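Local coordinates for cellulose 1,4-beta-cellobiosidase (Thermobifida fusca, PDB 4JJJ), which probably hydrolyses beta-1,4-glycosidic bonds of cellulose to release cellobiose, the present chain being its glycoside hydrolase family 48 catalytic domain, at residues P30-S33 with M37-E40; A41-H46 with W184-H189; Q327-A332 with E361-L366. The protein carries 1 engineered substitution. All coordinates share one frame; numbering follows the deposited sequence. Where two conformers were deposited one is given.

How the contacts relate
Contacts 1 and 2 are neighbours, their centres 10 Å apart: contact 1 and the 41-46 half of contact 2 share the loop between strands 27-30 and 47-49, whereas W184-H189 comes from a separate loop. They meet where S33 N lies 3.0 Å from G45 O, a probable hydrogen bond, and where I38 CG2 packs 3.3 Å from G45 CA. Contact 1 grips a bound glucose directly, and its H32 side chain is about 4 Å from that of E51, the predicted proton donor. Contact 3 lies across the centre of the chain, 28 Å and 30 Å from the other two, centre to centre. Its Q327 side chain comes about 7 Å from that of N224, the engineered residue at the predicted nucleophile position.

Contact 1: residues P30-S33 with M37-E40; sequences PYHS and MIVE. With BGC (beta-D-glucopyranose), chain B; GLC (alpha-D-glucopyranose), chain C; BGC (beta-D-glucopyranose), chain D.
The imidazole of H32 and the carboxylate of E40 meet through a single hydrogen bond, H32 NE2 giving its hydrogen to E40 OE2 over 2.9 Å with an N-H...O angle of 158°. OE2 lies in the imidazole plane; the ring and carboxylate planes are 86° apart, and NE2 meets OE2 on its anti side, 32° out of the carboxylate plane. E40 OE2 accepts a second bond, from O2 of the beta-glucose (BGC) of chain B, with 2.7 Å between E40 OE2 and BGC O2. H32 reaches this sugar too: H32 CE1 stands 3.4 Å from BGC O2, which approaches the ring at its edge. Two donors, one from the protein and one from the sugar, thus grip OE2, while a salt bridge from R619 holds OE1, which probably restrains the carboxylate from turning. Both residues belong to the glycan pocket of this family 48 hydrolase, an (alpha/alpha)6 fold in which the loop between strands 27-30 and 47-49 doubles back to line the sugar site. Bound beta-glucose is also hydrogen-bonded to W621 and to E51, the predicted proton donor. Behind the first shell, I38 closes in on the imidazole edge: I38 CD1 is 4.0 Å from H32 NE2, and the isoleucine side chain runs at about a right angle to that of the histidine. Its CG1 lies anti to the backbone N, which sends CD1 to the histidine and leaves I38 CG2 3.5 Å from S33 OG. That hydroxyl has its polar partner in the loop itself, the carbonyl oxygen of E35. Further out, backbone hydrogen bonds with Q47 and F620 anchor the H32 main chain, and contact with P42 probably helps to hold the ring.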
loop_
_atom_site.group_PDB
_atom_site.type_symbol
_atom_site.label_atom_id
_atom_site.label_comp_id
_atom_site.label_asym_id
_atom_site.label_seq_id
_atom_site.Cartn_x
_atom_site.Cartn_y
_atom_site.Cartn_z
ATOM N N PRO A 30 13.243 8.418 2.938
ATOM C CA PRO A 30 13.302 7.301 3.882
ATOM C C PRO A 30 13.501 5.979 3.175
ATOM O O PRO A 30 13.006 5.804 2.063
ATOM C CB PRO A 30 11.909 7.282 4.536
ATOM C CG PRO A 30 11.017 7.844 3.465
ATOM C CD PRO A 30 11.888 8.963 2.836
ATOM N N TYR A 31 14.219 5.077 3.794
ATOM C CA TYR A 31 14.297 3.696 3.347
ATOM C C TYR A 31 13.118 2.944 3.874
ATOM O O TYR A 31 12.514 3.316 4.856
ATOM C CB TYR A 31 15.568 3.069 3.908
ATOM C CG TYR A 31 16.906 3.645 3.439
ATOM C CD1 TYR A 31 17.239 3.712 2.072
ATOM C CD2 TYR A 31 17.845 4.032 4.349
ATOM C CE1 TYR A 31 18.490 4.126 1.661
ATOM C CE2 TYR A 31 19.081 4.472 3.925
ATOM C CZ TYR A 31 19.360 4.513 2.602
ATOM O OH TYR A 31 20.649 4.942 2.181
ATOM N N HIS A 32 12.839 1.772 3.268
ATOM C CA HIS A 32 11.832 0.846 3.817
ATOM C C HIS A 32 12.199 0.456 5.249
ATOM O O HIS A 32 11.399 0.437 6.152
ATOM C CB HIS A 32 11.671 -0.364 2.927
ATOM C CG HIS A 32 10.730 -1.377 3.531
ATOM N ND1 HIS A 32 9.358 -1.187 3.553
ATOM C CD2 HIS A 32 10.958 -2.585 4.091
ATOM C CE1 HIS A 32 8.792 -2.217 4.127
ATOM N NE2 HIS A 32 9.725 -3.107 4.440
ATOM N N SER A 33 13.493 0.184 5.424
ATOM C CA SER A 33 14.036 -0.196 6.757
ATOM C C SER A 33 15.494 0.117 6.861
ATOM O O SER A 33 16.214 0.240 5.888
ATOM C CB SER A 33 13.799 -1.693 7.060
ATOM O OG SER A 33 14.350 -2.473 6.041
ATOM N N MET A 37 18.486 -6.514 4.392
ATOM C CA MET A 37 17.969 -7.878 3.976
ATOM C C MET A 37 16.581 -8.108 4.543
ATOM O O MET A 37 16.429 -8.553 5.704
ATOM C CB MET A 37 18.920 -9.002 4.315
ATOM C CG MET A 37 18.460 -10.383 3.771
ATOM S SD MET A 37 19.772 -11.618 3.740
ATOM C CE MET A 37 18.865 -13.003 3.124
ATOM N N ILE A 38 15.597 -7.854 3.688
ATOM C CA ILE A 38 14.227 -7.921 4.068
ATOM C C ILE A 38 13.419 -8.098 2.800
ATOM O O ILE A 38 13.604 -7.374 1.825
ATOM C CB ILE A 38 13.784 -6.635 4.877
ATOM C CG1 ILE A 38 12.297 -6.738 5.302
ATOM C CG2 ILE A 38 14.069 -5.371 4.132
ATOM C CD1 ILE A 38 12.007 -5.755 6.409
ATOM N N VAL A 39 12.517 -9.091 2.807
ATOM C CA VAL A 39 11.780 -9.458 1.624
ATOM C C VAL A 39 10.308 -9.747 2.027
ATOM O O VAL A 39 9.994 -10.734 2.721
ATOM C CB VAL A 39 12.377 -10.718 0.915
ATOM C CG1 VAL A 39 11.603 -11.073 -0.308
ATOM C CG2 VAL A 39 13.904 -10.444 0.652
ATOM N N GLU A 40 9.410 -8.803 1.675
ATOM C CA GLU A 40 8.031 -8.908 2.200
ATOM C C GLU A 40 6.994 -8.241 1.335
ATOM O O GLU A 40 5.867 -8.707 1.212
ATOM C CB GLU A 40 7.923 -8.458 3.665
ATOM C CG GLU A 40 8.322 -7.010 3.931
ATOM C CD GLU A 40 8.632 -6.707 5.419
ATOM O OE1 GLU A 40 8.834 -7.650 6.196
ATOM O OE2 GLU A 40 8.555 -5.470 5.684
HETATM C C2 BGC B . 5.306 -4.376 4.847
HETATM C C3 BGC B . 4.503 -3.198 4.301
HETATM C C4 BGC B . 3.244 -3.708 3.540
HETATM C C5 BGC B . 2.463 -4.773 4.351
HETATM C C6 BGC B . 1.360 -5.375 3.513
HETATM C C1 BGC B . 4.440 -5.323 5.657
HETATM O O2 BGC B . 6.336 -3.898 5.701
HETATM O O3 BGC B . 5.387 -2.429 3.449
HETATM O O4 BGC B . 2.408 -2.572 3.239
HETATM O O5 BGC B . 3.392 -5.777 4.779
HETATM O O6 BGC B . 1.878 -5.954 2.331
HETATM C C1 GLC C . 5.309 -9.559 8.703
HETATM C C2 GLC C . 4.291 -9.662 7.641
HETATM C C3 GLC C . 4.607 -8.673 6.487
HETATM C C4 GLC C . 4.734 -7.242 7.022
HETATM C C5 GLC C . 5.741 -7.295 8.174
HETATM C C6 GLC C . 5.943 -6.009 8.920
HETATM O O1 GLC C . 6.454 -9.934 8.044
HETATM O O2 GLC C . 4.390 -11.016 7.016
HETATM O O3 GLC C . 3.658 -8.778 5.439
HETATM O O4 GLC C . 5.289 -6.390 5.997
HETATM O O5 GLC C . 5.307 -8.226 9.168
HETATM O O6 GLC C . 4.751 -5.666 9.534
HETATM C C2 BGC D . 3.787 -9.572 7.555
HETATM C C3 BGC D . 4.162 -8.610 6.433
HETATM C C4 BGC D . 4.622 -7.254 7.010
HETATM C C5 BGC D . 5.622 -7.341 8.179
HETATM C C6 BGC D . 5.790 -6.021 8.935
HETATM C C1 BGC D . 4.859 -9.615 8.617
HETATM O O1 BGC D . 4.365 -10.503 9.673
HETATM O O2 BGC D . 3.607 -10.863 6.882
HETATM O O3 BGC D . 3.061 -8.413 5.540
HETATM O O4 BGC D . 5.224 -6.427 6.013
HETATM O O5 BGC D . 5.172 -8.299 9.136
HETATM O O6 BGC D . 4.618 -5.612 9.593
#

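Contact 2: residues A41-H46 with W184-H189; sequences APDHGH and WETIPH. With ZN (zinc ion), chain E; CA (calcium ion), chain F.
D43 OD2 lies beside P188 CG and is bridged to T186 OG1 by a water, the 3.9 Å between D43 OD2 and T186 OG1 being spanned by water 1 instead of a direct bond. The water donates to D43 OD2 at 2.7 Å and accepts from T186 OG1 at 2.6 Å. Both first torsions make this possible: D43 CG (chi1 67°) and T186 OG1 (chi1 58°) each sit between the backbone N and the carbonyl carbon, the crowded position, and from there the two groups flank the water. P188 adds its ring, P188 CG lying 3.7 Å from D43 OD2. The aspartate is well satisfied beyond this, with a salt bridge from R588 to OD2 and a hydrogen bond between OD1 and Y156. The join is a small buried one between two loops of the GH48 domain, those leading into strands 47-49 and 189-190, the outermost strands of one four-stranded antiparallel sheet. Each loop also carries a metal ligand. H46 ND1 binds zinc at 2.1 Å, alongside D153 and two waters. E185, extended beyond CG, chelates calcium with both carboxylate oxygens, E185 OE1 at 2.4 Å and E185 OE2 at 2.6 Å, in a site completed by two waters, R180 O, D408 and E560. Next to P188, H189 folds back so that H189 ND1 donates to I187 O over 2.9 Å, in the planes of both ring and carbonyl.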
loop_
_atom_site.group_PDB
_atom_site.type_symbol
_atom_site.label_atom_id
_atom_site.label_comp_id
_atom_site.label_asym_id
_atom_site.label_seq_id
_atom_site.Cartn_x
_atom_site.Cartn_y
_atom_site.Cartn_z
ATOM N N ALA A 41 7.296 -7.100 0.763
ATOM C CA ALA A 41 6.465 -6.354 -0.136
ATOM C C ALA A 41 7.358 -5.626 -1.117
ATOM O O ALA A 41 7.438 -6.063 -2.226
ATOM C CB ALA A 41 5.391 -5.463 0.530
ATOM N N PRO A 42 8.226 -4.709 -0.651
ATOM C CA PRO A 42 9.510 -4.467 -1.320
ATOM C C PRO A 42 10.346 -5.728 -1.100
ATOM O O PRO A 42 10.030 -6.527 -0.206
ATOM C CB PRO A 42 10.060 -3.216 -0.638
ATOM C CG PRO A 42 9.531 -3.327 0.720
ATOM C CD PRO A 42 8.126 -3.894 0.630
ATOM N N ASP A 43 11.451 -5.818 -1.836
ATOM C CA ASP A 43 12.321 -6.961 -1.708
ATOM C C ASP A 43 13.744 -6.598 -1.336
ATOM O O ASP A 43 14.618 -7.490 -1.374
ATOM C CB ASP A 43 12.246 -7.859 -2.968
ATOM C CG ASP A 43 12.788 -7.264 -4.204
ATOM O OD1 ASP A 43 13.542 -6.266 -4.180
ATOM O OD2 ASP A 43 12.438 -7.769 -5.352
ATOM N N HIS A 44 13.955 -5.374 -0.905
ATOM C CA HIS A 44 15.228 -4.897 -0.377
ATOM C C HIS A 44 14.963 -3.762 0.566
ATOM O O HIS A 44 14.074 -2.921 0.258
ATOM C CB HIS A 44 16.196 -4.503 -1.488
ATOM C CG HIS A 44 17.587 -4.244 -1.026
ATOM N ND1 HIS A 44 18.034 -3.024 -0.527
ATOM C CD2 HIS A 44 18.635 -5.102 -0.875
ATOM C CE1 HIS A 44 19.308 -3.126 -0.148
ATOM N NE2 HIS A 44 19.686 -4.378 -0.370
ATOM N N GLY A 45 15.701 -3.705 1.695
ATOM C CA GLY A 45 15.452 -2.700 2.743
ATOM C C GLY A 45 15.670 -1.308 2.301
ATOM O O GLY A 45 15.137 -0.380 2.921
ATOM N N HIS A 46 16.584 -1.075 1.331
ATOM C CA HIS A 46 16.844 0.258 0.903
ATOM C C HIS A 46 16.252 0.566 -0.464
ATOM O O HIS A 46 16.522 1.610 -1.039
ATOM C CB HIS A 46 18.337 0.549 0.919
ATOM C CG HIS A 46 18.907 0.623 2.302
ATOM N ND1 HIS A 46 20.224 0.933 2.595
ATOM C CD2 HIS A 46 18.304 0.433 3.496
ATOM C CE1 HIS A 46 20.390 0.918 3.907
ATOM N NE2 HIS A 46 19.233 0.644 4.474
ATOM N N TRP A 184 8.763 -13.172 -3.881
ATOM C CA TRP A 184 9.925 -14.061 -4.207
ATOM C C TRP A 184 10.037 -14.356 -5.691
ATOM O O TRP A 184 11.058 -14.897 -6.090
ATOM C CB TRP A 184 9.824 -15.355 -3.463
ATOM C CG TRP A 184 9.762 -15.195 -2.010
ATOM C CD1 TRP A 184 8.625 -15.071 -1.257
ATOM C CD2 TRP A 184 10.846 -14.889 -1.166
ATOM N NE1 TRP A 184 8.972 -14.819 0.074
ATOM C CE2 TRP A 184 10.336 -14.697 0.145
ATOM C CE3 TRP A 184 12.217 -14.845 -1.358
ATOM C CZ2 TRP A 184 11.178 -14.374 1.236
ATOM C CZ3 TRP A 184 13.039 -14.544 -0.281
ATOM C CH2 TRP A 184 12.535 -14.350 0.980
ATOM N N GLU A 185 8.991 -14.029 -6.477
ATOM C CA GLU A 185 8.823 -14.553 -7.856
ATOM C C GLU A 185 8.806 -13.513 -8.918
ATOM O O GLU A 185 8.520 -13.820 -10.050
ATOM C CB GLU A 185 7.568 -15.431 -7.891
ATOM C CG GLU A 185 7.652 -16.724 -7.036
ATOM C CD GLU A 185 6.349 -17.385 -6.790
ATOM O OE1 GLU A 185 5.393 -16.696 -6.462
ATOM O OE2 GLU A 185 6.226 -18.602 -6.871
ATOM N N THR A 186 9.152 -12.250 -8.591
ATOM C CA THR A 186 9.133 -11.135 -9.530
ATOM C C THR A 186 10.514 -10.995 -10.201
ATOM O O THR A 186 11.530 -11.511 -9.713
ATOM C CB THR A 186 8.911 -9.795 -8.778
ATOM O OG1 THR A 186 10.011 -9.672 -7.801
ATOM C CG2 THR A 186 7.542 -9.827 -8.079
ATOM N N ILE A 187 10.533 -10.258 -11.289
ATOM C CA ILE A 187 11.764 -9.821 -11.955
ATOM C C ILE A 187 11.735 -8.262 -11.856
ATOM O O ILE A 187 11.003 -7.571 -12.575
ATOM C CB ILE A 187 11.870 -10.325 -13.423
ATOM C CG1 ILE A 187 11.817 -11.852 -13.429
ATOM C CG2 ILE A 187 13.093 -9.696 -14.051
ATOM C CD1 ILE A 187 11.553 -12.404 -14.797
ATOM N N PRO A 188 12.544 -7.703 -10.893
ATOM C CA PRO A 188 12.617 -6.270 -10.787
ATOM C C PRO A 188 13.077 -5.615 -12.090
ATOM O O PRO A 188 14.001 -6.104 -12.726
ATOM C CB PRO A 188 13.563 -5.993 -9.594
ATOM C CG PRO A 188 13.500 -7.305 -8.822
ATOM C CD PRO A 188 13.451 -8.380 -9.946
ATOM N N HIS A 189 12.461 -4.506 -12.363
ATOM C CA HIS A 189 12.649 -3.809 -13.632
ATOM C C HIS A 189 12.449 -2.308 -13.526
ATOM O O HIS A 189 11.833 -1.766 -12.579
ATOM C CB HIS A 189 11.724 -4.428 -14.675
ATOM C CG HIS A 189 10.276 -4.351 -14.329
ATOM N ND1 HIS A 189 9.622 -5.265 -13.528
ATOM C CD2 HIS A 189 9.385 -3.399 -14.603
ATOM C CE1 HIS A 189 8.363 -4.898 -13.372
ATOM N NE2 HIS A 189 8.178 -3.785 -14.033
HETATM ZN ZN ZN E . 21.769 0.954 1.155
HETATM CA CA CA F . 3.664 -18.327 -6.426
HETATM O O HOH W 1 9.854 -8.668 -5.365
HETATM O O HOH W 2 1.425 -19.401 -6.036
HETATM O O HOH W 3 3.596 -19.234 -8.585
HETATM O O HOH W 4 23.405 0.696 2.544
HETATM O O HOH W 5 21.918 -0.685 -0.117
#

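Contact 3: residues Q327-A332 with E361-L366; sequences QNVLAA and EFLQWL. With ZN (zinc ion), chain T.
With CG anti to its carbonyl carbon (chi1 -48°), Q327 sets that methylene against both F362 and L363, the bend at chi2 directing only the rest of the chain; F362, its ring carbon CG anti to the backbone N (chi1 -179°), presents the ring edge to it. Q327 CG lies 3.9 Å from F362 CD2, near the ring plane, and 3.9 Å from L363 CD2. The other branch of the leucine, L363 CD1, packs against V329 CG1 at 4.1 Å. All four residues are buried: in this (alpha/alpha)6 domain, Q327, leading into helix 329-337, and V329, the first residue of that helix, meet the last turn of helix 348-365. N328 is the N-cap of the former, N328 OD1 accepting from A331 N at 2.9 Å. At the second, L366 CD1 sits 3.6 Å above the centre of the F362 ring and so covers one face, while E361, a turn after D357, binds with it a zinc ion through E361 OE2 at 2.0 Å. A glycine in place of Q327 would probably open a gap between the F362 edge and L363 CD2, giving the phenylalanine ring more freedom to turn. L363 also touches N421 of helix 416-432, and V329 touches L428 of the same helix.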
loop_
_atom_site.group_PDB
_atom_site.type_symbol
_atom_site.label_atom_id
_atom_site.label_comp_id
_atom_site.label_asym_id
_atom_site.label_seq_id
_atom_site.Cartn_x
_atom_site.Cartn_y
_atom_site.Cartn_z
ATOM N N GLN A 327 -8.977 0.751 2.825
ATOM C CA GLN A 327 -9.975 1.803 2.861
ATOM C C GLN A 327 -9.628 2.858 3.888
ATOM O O GLN A 327 -8.996 2.536 4.899
ATOM C CB GLN A 327 -11.390 1.253 3.119
ATOM C CG GLN A 327 -11.781 0.049 2.220
ATOM C CD GLN A 327 -11.538 0.363 0.731
ATOM O OE1 GLN A 327 -10.717 -0.388 0.087
ATOM N NE2 GLN A 327 -12.004 1.384 0.245
ATOM N N ASN A 328 -10.092 4.066 3.643
ATOM C CA ASN A 328 -9.694 5.154 4.506
ATOM C C ASN A 328 -10.843 6.101 4.637
ATOM O O ASN A 328 -10.947 7.096 3.917
ATOM C CB ASN A 328 -8.437 5.854 3.989
ATOM C CG ASN A 328 -7.768 6.669 5.046
ATOM O OD1 ASN A 328 -8.425 7.316 5.854
ATOM N ND2 ASN A 328 -6.426 6.614 5.093
ATOM N N VAL A 329 -11.671 5.754 5.619
ATOM C CA VAL A 329 -12.893 6.518 5.775
ATOM C C VAL A 329 -12.575 7.924 6.316
ATOM O O VAL A 329 -13.408 8.852 6.162
ATOM C CB VAL A 329 -13.863 5.788 6.664
ATOM C CG1 VAL A 329 -14.323 4.521 5.929
ATOM C CG2 VAL A 329 -13.396 5.576 8.090
ATOM N N LEU A 330 -11.437 8.084 6.967
ATOM C CA LEU A 330 -11.034 9.406 7.467
ATOM C C LEU A 330 -10.604 10.283 6.328
ATOM O O LEU A 330 -11.102 11.417 6.229
ATOM C CB LEU A 330 -9.896 9.207 8.518
ATOM C CG LEU A 330 -9.397 10.390 9.336
ATOM C CD1 LEU A 330 -8.808 11.489 8.447
ATOM C CD2 LEU A 330 -10.514 10.981 10.206
ATOM N N ALA A 331 -9.787 9.805 5.434
ATOM C CA ALA A 331 -9.456 10.523 4.210
ATOM C C ALA A 331 -10.720 10.857 3.390
ATOM O O ALA A 331 -10.785 11.964 2.831
ATOM C CB ALA A 331 -8.442 9.786 3.398
ATOM N N ALA A 332 -11.644 9.897 3.280
ATOM C CA ALA A 332 -12.881 10.123 2.493
ATOM C C ALA A 332 -13.765 11.207 3.113
ATOM O O ALA A 332 -14.287 12.088 2.395
ATOM C CB ALA A 332 -13.620 8.854 2.251
ATOM N N GLU A 361 -20.129 1.171 4.023
ATOM C CA GLU A 361 -21.008 -0.007 3.751
ATOM C C GLU A 361 -20.186 -1.271 3.464
ATOM O O GLU A 361 -20.471 -2.291 4.045
ATOM C CB GLU A 361 -21.855 0.273 2.544
ATOM C CG GLU A 361 -22.922 1.283 2.801
ATOM C CD GLU A 361 -23.958 1.350 1.678
ATOM O OE1 GLU A 361 -24.114 0.417 0.897
ATOM O OE2 GLU A 361 -24.635 2.418 1.489
ATOM N N PHE A 362 -19.120 -1.108 2.675
ATOM C CA PHE A 362 -18.196 -2.213 2.350
ATOM C C PHE A 362 -17.553 -2.833 3.571
ATOM O O PHE A 362 -17.597 -4.034 3.765
ATOM C CB PHE A 362 -17.099 -1.639 1.438
ATOM C CG PHE A 362 -16.056 -2.560 0.952
ATOM C CD1 PHE A 362 -16.320 -3.554 0.052
ATOM C CD2 PHE A 362 -14.705 -2.283 1.220
ATOM C CE1 PHE A 362 -15.308 -4.320 -0.500
ATOM C CE2 PHE A 362 -13.713 -3.069 0.649
ATOM C CZ PHE A 362 -13.986 -4.072 -0.202
ATOM N N LEU A 363 -17.038 -1.990 4.497
ATOM C CA LEU A 363 -16.418 -2.474 5.662
ATOM C C LEU A 363 -17.382 -3.243 6.602
ATOM O O LEU A 363 -17.076 -4.220 7.225
ATOM C CB LEU A 363 -15.756 -1.315 6.364
ATOM C CG LEU A 363 -14.586 -0.636 5.696
ATOM C CD1 LEU A 363 -14.069 0.521 6.540
ATOM C CD2 LEU A 363 -13.433 -1.631 5.367
ATOM N N GLN A 364 -18.625 -2.755 6.650
ATOM C CA GLN A 364 -19.657 -3.384 7.469
ATOM C C GLN A 364 -20.090 -4.727 6.827
ATOM O O GLN A 364 -20.233 -5.719 7.569
ATOM C CB GLN A 364 -20.840 -2.454 7.662
ATOM C CG GLN A 364 -21.889 -2.989 8.583
ATOM C CD GLN A 364 -21.437 -3.332 10.009
ATOM O OE1 GLN A 364 -21.584 -2.552 10.921
ATOM N NE2 GLN A 364 -20.808 -4.480 10.238
ATOM N N TRP A 365 -20.232 -4.745 5.521
ATOM C CA TRP A 365 -20.568 -5.948 4.769
ATOM C C TRP A 365 -19.522 -7.016 5.027
ATOM O O TRP A 365 -19.839 -8.221 5.139
ATOM C CB TRP A 365 -20.647 -5.635 3.304
ATOM C CG TRP A 365 -20.747 -6.841 2.399
ATOM C CD1 TRP A 365 -21.729 -7.772 2.379
ATOM C CD2 TRP A 365 -19.803 -7.219 1.383
ATOM N NE1 TRP A 365 -21.454 -8.726 1.432
ATOM C CE2 TRP A 365 -20.308 -8.393 0.758
ATOM C CE3 TRP A 365 -18.624 -6.655 0.912
ATOM C CZ2 TRP A 365 -19.632 -9.042 -0.240
ATOM C CZ3 TRP A 365 -17.917 -7.337 -0.079
ATOM C CH2 TRP A 365 -18.421 -8.475 -0.685
ATOM N N LEU A 366 -18.245 -6.614 5.211
ATOM C CA LEU A 366 -17.157 -7.594 5.375
ATOM C C LEU A 366 -16.979 -8.032 6.808
ATOM O O LEU A 366 -16.018 -8.801 7.109
ATOM C CB LEU A 366 -15.824 -6.983 4.891
ATOM C CG LEU A 366 -15.785 -6.793 3.367
ATOM C CD1 LEU A 366 -14.681 -5.866 2.896
ATOM C CD2 LEU A 366 -15.628 -8.128 2.662
HETATM ZN ZN ZN T . -24.836 4.125 2.475
HETATM O O HOH W 6 -26.520 4.970 1.656
#